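Local coordinates for cellulose-binding protein (Saccharophagus degradans, PDB 2YHG) that probably binds polysaccharide and may hydrolyse glycosidic bonds in carbohydrate metabolism, this piece holding its nucleoside hydrolase-like and C-terminal domains, at residues L180-T193 with N201-W213. Sequence-based numbering, arbitrary orientation. Where two conformers were deposited one is given.
Sequences LRVYDILGQDNAGT and NLIYIRARSVYSW
Asp184 and Arg206 pair across two neighbouring parallel strands, 180-185 and 203-207, the last step of the parallel sheet in the nucleoside hydrolase-like domain; helix 190-198 links them as a beta-alpha-beta crossover. Asp184 OD2 takes Arg206 NE at 2.8 Å as a salt bridge and Tyr204 OH at 2.7 Å as a second donor, the two arriving from opposite faces of the carboxylate. The guanidinium stands nearly perpendicular to that carboxylate, with Asp184 OD2 lying in the guanidinium plane. An extended start and a bend at chi3 (-76°) bring NH2 of Arg206 to Thr193 OG1, 3.1 Å away on the crossover helix, while Asp288 holds both NH1 and that hydroxyl. Gly187 CA lies over one guanidinium face, 3.3 Å from Arg206 NE, and Gly192 CA comes within 3.0 Å of Tyr204 OH; neither site has space for a side chain. Val182 CG1 rests on the Tyr204 ring in a CH-pi contact. On the other sheet face, Ile205 CG2 sits almost centrally over the Tyr183 ring, whose hydroxyl bonds Gly268 O. On the same face Ile185 packs against Asp244, a calcium ligand. Between the two faces, parallel backbone bonds run from Val182 N to Leu186 N, the last one bent. Asp189 OD1 caps the start of the helix at Gly192 N and also bonds Cys154 N. The other carboxylate oxygen, Asp184 OD1, accepts Gly187 N at 3.0 Å in an Asx motif.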
# COMPACT_ATOMS: atom_id res chain seq x y z
N LEU A 180 3.95 -2.60 14.54
CA LEU A 180 2.81 -2.98 13.69
C LEU A 180 2.16 -1.72 13.13
O LEU A 180 2.19 -0.66 13.76
CB LEU A 180 1.83 -3.78 14.54
CG LEU A 180 0.62 -4.41 13.85
CD1 LEU A 180 1.01 -5.38 12.76
CD2 LEU A 180 -0.25 -5.06 14.91
N ARG A 181 1.50 -1.86 11.98
CA ARG A 181 0.58 -0.86 11.45
C ARG A 181 -0.57 -1.62 10.81
O ARG A 181 -0.35 -2.72 10.28
CB ARG A 181 1.17 0.06 10.41
CG ARG A 181 2.20 1.06 10.95
CD ARG A 181 3.58 0.52 10.71
NE ARG A 181 4.61 1.52 11.12
CZ ARG A 181 5.10 1.65 12.35
NH1 ARG A 181 4.69 0.88 13.33
NH2 ARG A 181 6.14 2.43 12.53
N VAL A 182 -1.77 -1.07 10.88
CA VAL A 182 -2.93 -1.70 10.27
C VAL A 182 -3.52 -0.78 9.21
O VAL A 182 -3.76 0.40 9.45
CB VAL A 182 -4.00 -2.04 11.33
CG1 VAL A 182 -5.27 -2.60 10.68
CG2 VAL A 182 -3.44 -3.06 12.34
N TYR A 183 -3.81 -1.38 8.04
CA TYR A 183 -4.58 -0.71 6.98
C TYR A 183 -5.84 -1.55 6.78
O TYR A 183 -5.78 -2.66 6.26
CB TYR A 183 -3.76 -0.59 5.68
CG TYR A 183 -4.34 0.38 4.68
CD1 TYR A 183 -5.59 0.18 4.11
CD2 TYR A 183 -3.62 1.48 4.26
CE1 TYR A 183 -6.07 1.04 3.15
CE2 TYR A 183 -4.11 2.36 3.28
CZ TYR A 183 -5.35 2.12 2.73
OH TYR A 183 -5.90 2.92 1.75
N ASP A 184 -6.96 -1.00 7.26
CA ASP A 184 -8.28 -1.64 7.25
C ASP A 184 -9.09 -1.01 6.12
O ASP A 184 -9.31 0.19 6.11
CB ASP A 184 -8.92 -1.38 8.61
CG ASP A 184 -10.41 -1.60 8.71
OD1 ASP A 184 -11.00 -2.16 7.77
OD2 ASP A 184 -10.97 -1.20 9.78
N ILE A 185 -9.54 -1.82 5.16
CA ILE A 185 -10.44 -1.34 4.12
C ILE A 185 -11.88 -1.35 4.65
O ILE A 185 -12.46 -2.41 4.88
CB ILE A 185 -10.35 -2.19 2.85
CG1 ILE A 185 -8.94 -2.09 2.23
CG2 ILE A 185 -11.46 -1.76 1.87
CD1 ILE A 185 -8.72 -0.82 1.41
N LEU A 186 -12.40 -0.15 4.87
CA LEU A 186 -13.82 0.13 5.10
C LEU A 186 -14.39 -0.29 6.43
O LEU A 186 -15.48 0.20 6.79
CB LEU A 186 -14.70 -0.39 3.96
CG LEU A 186 -14.62 0.44 2.69
CD1 LEU A 186 -14.99 -0.39 1.45
CD2 LEU A 186 -15.55 1.64 2.79
N GLY A 187 -13.80 -1.21 7.17
CA GLY A 187 -14.36 -1.71 8.42
C GLY A 187 -15.34 -2.81 8.16
O GLY A 187 -16.50 -2.60 7.77
N GLN A 188 -14.86 -4.05 8.28
CA GLN A 188 -15.64 -5.21 7.93
C GLN A 188 -15.68 -6.25 9.05
O GLN A 188 -16.23 -7.32 8.85
CB GLN A 188 -15.14 -5.84 6.63
CG GLN A 188 -15.25 -4.87 5.46
CD GLN A 188 -14.62 -5.46 4.23
OE1 GLN A 188 -15.10 -6.47 3.72
NE2 GLN A 188 -13.54 -4.86 3.74
N ASP A 189 -15.19 -5.90 10.22
CA ASP A 189 -15.56 -6.61 11.42
C ASP A 189 -15.33 -5.72 12.61
O ASP A 189 -14.72 -4.65 12.54
CB ASP A 189 -14.92 -8.00 11.56
CG ASP A 189 -13.43 -8.03 11.89
OD1 ASP A 189 -12.83 -6.97 12.15
OD2 ASP A 189 -12.88 -9.17 11.88
N ASN A 190 -15.85 -6.17 13.76
CA ASN A 190 -15.74 -5.44 15.01
C ASN A 190 -14.36 -5.59 15.66
O ASN A 190 -14.05 -4.87 16.60
CB ASN A 190 -16.87 -5.88 15.95
CG ASN A 190 -16.90 -7.37 16.15
OD1 ASN A 190 -15.88 -7.94 16.55
ND2 ASN A 190 -18.07 -7.99 15.98
N ALA A 191 -13.51 -6.47 15.13
CA ALA A 191 -12.19 -6.70 15.69
C ALA A 191 -11.23 -5.58 15.35
O ALA A 191 -10.36 -5.25 16.15
CB ALA A 191 -11.64 -8.05 15.24
N GLY A 192 -11.36 -4.98 14.18
CA GLY A 192 -10.57 -3.79 13.89
C GLY A 192 -10.89 -2.68 14.85
O GLY A 192 -10.01 -1.98 15.35
N THR A 193 -12.17 -2.49 15.14
CA THR A 193 -12.59 -1.46 16.09
C THR A 193 -12.05 -1.76 17.49
O THR A 193 -11.57 -0.85 18.17
CB THR A 193 -14.12 -1.31 16.08
OG1 THR A 193 -14.56 -1.39 14.72
CG2 THR A 193 -14.49 -0.01 16.71
N ASN A 201 -2.11 3.49 20.63
CA ASN A 201 -0.81 3.78 20.03
C ASN A 201 -0.52 3.01 18.77
O ASN A 201 0.50 3.23 18.13
CB ASN A 201 0.34 3.55 21.01
CG ASN A 201 0.28 4.44 22.24
OD1 ASN A 201 -0.17 5.68 22.06
ND2 ASN A 201 0.66 4.01 23.33
N LEU A 202 -1.40 2.10 18.37
CA LEU A 202 -1.27 1.40 17.11
C LEU A 202 -1.65 2.31 15.96
O LEU A 202 -2.76 2.84 15.95
CB LEU A 202 -2.19 0.18 17.14
CG LEU A 202 -2.28 -0.67 15.88
CD1 LEU A 202 -0.93 -1.24 15.47
CD2 LEU A 202 -3.31 -1.75 16.08
N ILE A 203 -0.78 2.50 14.97
CA ILE A 203 -1.14 3.24 13.77
C ILE A 203 -2.18 2.43 13.02
O ILE A 203 -1.94 1.30 12.64
CB ILE A 203 0.10 3.49 12.89
CG1 ILE A 203 1.08 4.41 13.62
CG2 ILE A 203 -0.32 4.08 11.55
CD1 ILE A 203 2.44 4.52 12.94
N TYR A 204 -3.36 3.02 12.84
CA TYR A 204 -4.54 2.31 12.34
C TYR A 204 -5.27 3.22 11.37
O TYR A 204 -5.72 4.30 11.75
CB TYR A 204 -5.46 1.91 13.51
CG TYR A 204 -6.58 1.01 13.13
CD1 TYR A 204 -7.62 1.44 12.32
CD2 TYR A 204 -6.62 -0.29 13.59
CE1 TYR A 204 -8.63 0.58 11.94
CE2 TYR A 204 -7.62 -1.16 13.20
CZ TYR A 204 -8.63 -0.73 12.39
OH TYR A 204 -9.62 -1.61 12.04
N ILE A 205 -5.36 2.78 10.13
CA ILE A 205 -6.12 3.44 9.07
C ILE A 205 -7.37 2.64 8.77
O ILE A 205 -7.29 1.43 8.56
CB ILE A 205 -5.26 3.49 7.76
CG1 ILE A 205 -4.04 4.38 7.94
CG2 ILE A 205 -6.13 3.92 6.58
CD1 ILE A 205 -3.01 4.22 6.85
N ARG A 206 -8.54 3.29 8.77
CA ARG A 206 -9.76 2.72 8.20
C ARG A 206 -10.09 3.55 6.97
O ARG A 206 -10.63 4.65 7.07
CB ARG A 206 -10.93 2.66 9.19
CG ARG A 206 -12.20 2.10 8.62
CD ARG A 206 -13.29 1.81 9.64
NE ARG A 206 -13.00 0.61 10.39
CZ ARG A 206 -13.77 0.12 11.36
NH1 ARG A 206 -14.77 0.83 11.85
NH2 ARG A 206 -13.53 -1.09 11.85
N ALA A 207 -9.68 3.05 5.81
CA ALA A 207 -9.84 3.77 4.56
C ALA A 207 -11.24 3.55 4.01
O ALA A 207 -11.71 2.41 3.94
CB ALA A 207 -8.82 3.29 3.54
N ARG A 208 -11.88 4.62 3.59
CA ARG A 208 -13.23 4.52 3.07
C ARG A 208 -13.41 5.05 1.67
O ARG A 208 -14.39 4.70 0.99
CB ARG A 208 -14.20 5.21 4.00
CG ARG A 208 -14.18 4.66 5.42
CD ARG A 208 -15.18 5.44 6.30
NE ARG A 208 -14.71 6.80 6.51
CZ ARG A 208 -15.52 7.80 6.84
NH1 ARG A 208 -16.82 7.60 7.07
NH2 ARG A 208 -15.02 9.03 6.87
N SER A 209 -12.50 5.89 1.20
CA SER A 209 -12.69 6.53 -0.09
C SER A 209 -11.91 5.78 -1.17
O SER A 209 -10.94 6.29 -1.76
CB SER A 209 -12.27 8.01 -0.05
OG SER A 209 -13.13 8.78 0.76
N VAL A 210 -12.34 4.54 -1.40
CA VAL A 210 -11.58 3.55 -2.14
C VAL A 210 -12.20 3.22 -3.50
O VAL A 210 -11.80 2.24 -4.13
CB VAL A 210 -11.36 2.26 -1.31
CG1 VAL A 210 -10.51 2.59 -0.09
CG2 VAL A 210 -12.70 1.60 -0.95
N TYR A 211 -13.12 4.05 -3.97
CA TYR A 211 -13.99 3.72 -5.09
C TYR A 211 -13.86 4.64 -6.30
O TYR A 211 -14.62 4.47 -7.25
CB TYR A 211 -15.43 3.74 -4.63
CG TYR A 211 -15.80 2.63 -3.67
CD1 TYR A 211 -15.80 1.31 -4.07
CD2 TYR A 211 -16.15 2.89 -2.37
CE1 TYR A 211 -16.16 0.28 -3.18
CE2 TYR A 211 -16.57 1.89 -1.51
CZ TYR A 211 -16.59 0.59 -1.93
OH TYR A 211 -17.10 -0.40 -1.11
N SER A 212 -12.97 5.63 -6.27
CA SER A 212 -12.96 6.67 -7.31
C SER A 212 -11.82 6.57 -8.31
O SER A 212 -11.79 7.33 -9.26
CB SER A 212 -12.92 8.05 -6.68
OG SER A 212 -14.05 8.26 -5.88
N TRP A 213 -10.92 5.62 -8.14
CA TRP A 213 -9.68 5.53 -8.92
C TRP A 213 -9.70 4.45 -9.99
O TRP A 213 -8.80 4.42 -10.84
CB TRP A 213 -8.51 5.27 -7.95
CG TRP A 213 -8.62 3.96 -7.25
CD1 TRP A 213 -9.30 3.72 -6.10
CD2 TRP A 213 -8.12 2.70 -7.69
NE1 TRP A 213 -9.28 2.39 -5.81
CE2 TRP A 213 -8.56 1.73 -6.77
CE3 TRP A 213 -7.31 2.29 -8.76
CZ2 TRP A 213 -8.32 0.36 -6.94
CZ3 TRP A 213 -7.05 0.94 -8.91
CH2 TRP A 213 -7.54 -0.00 -8.01
O HOH W 1 1.89 1.37 15.53
O HOH W 2 -12.37 -3.80 11.21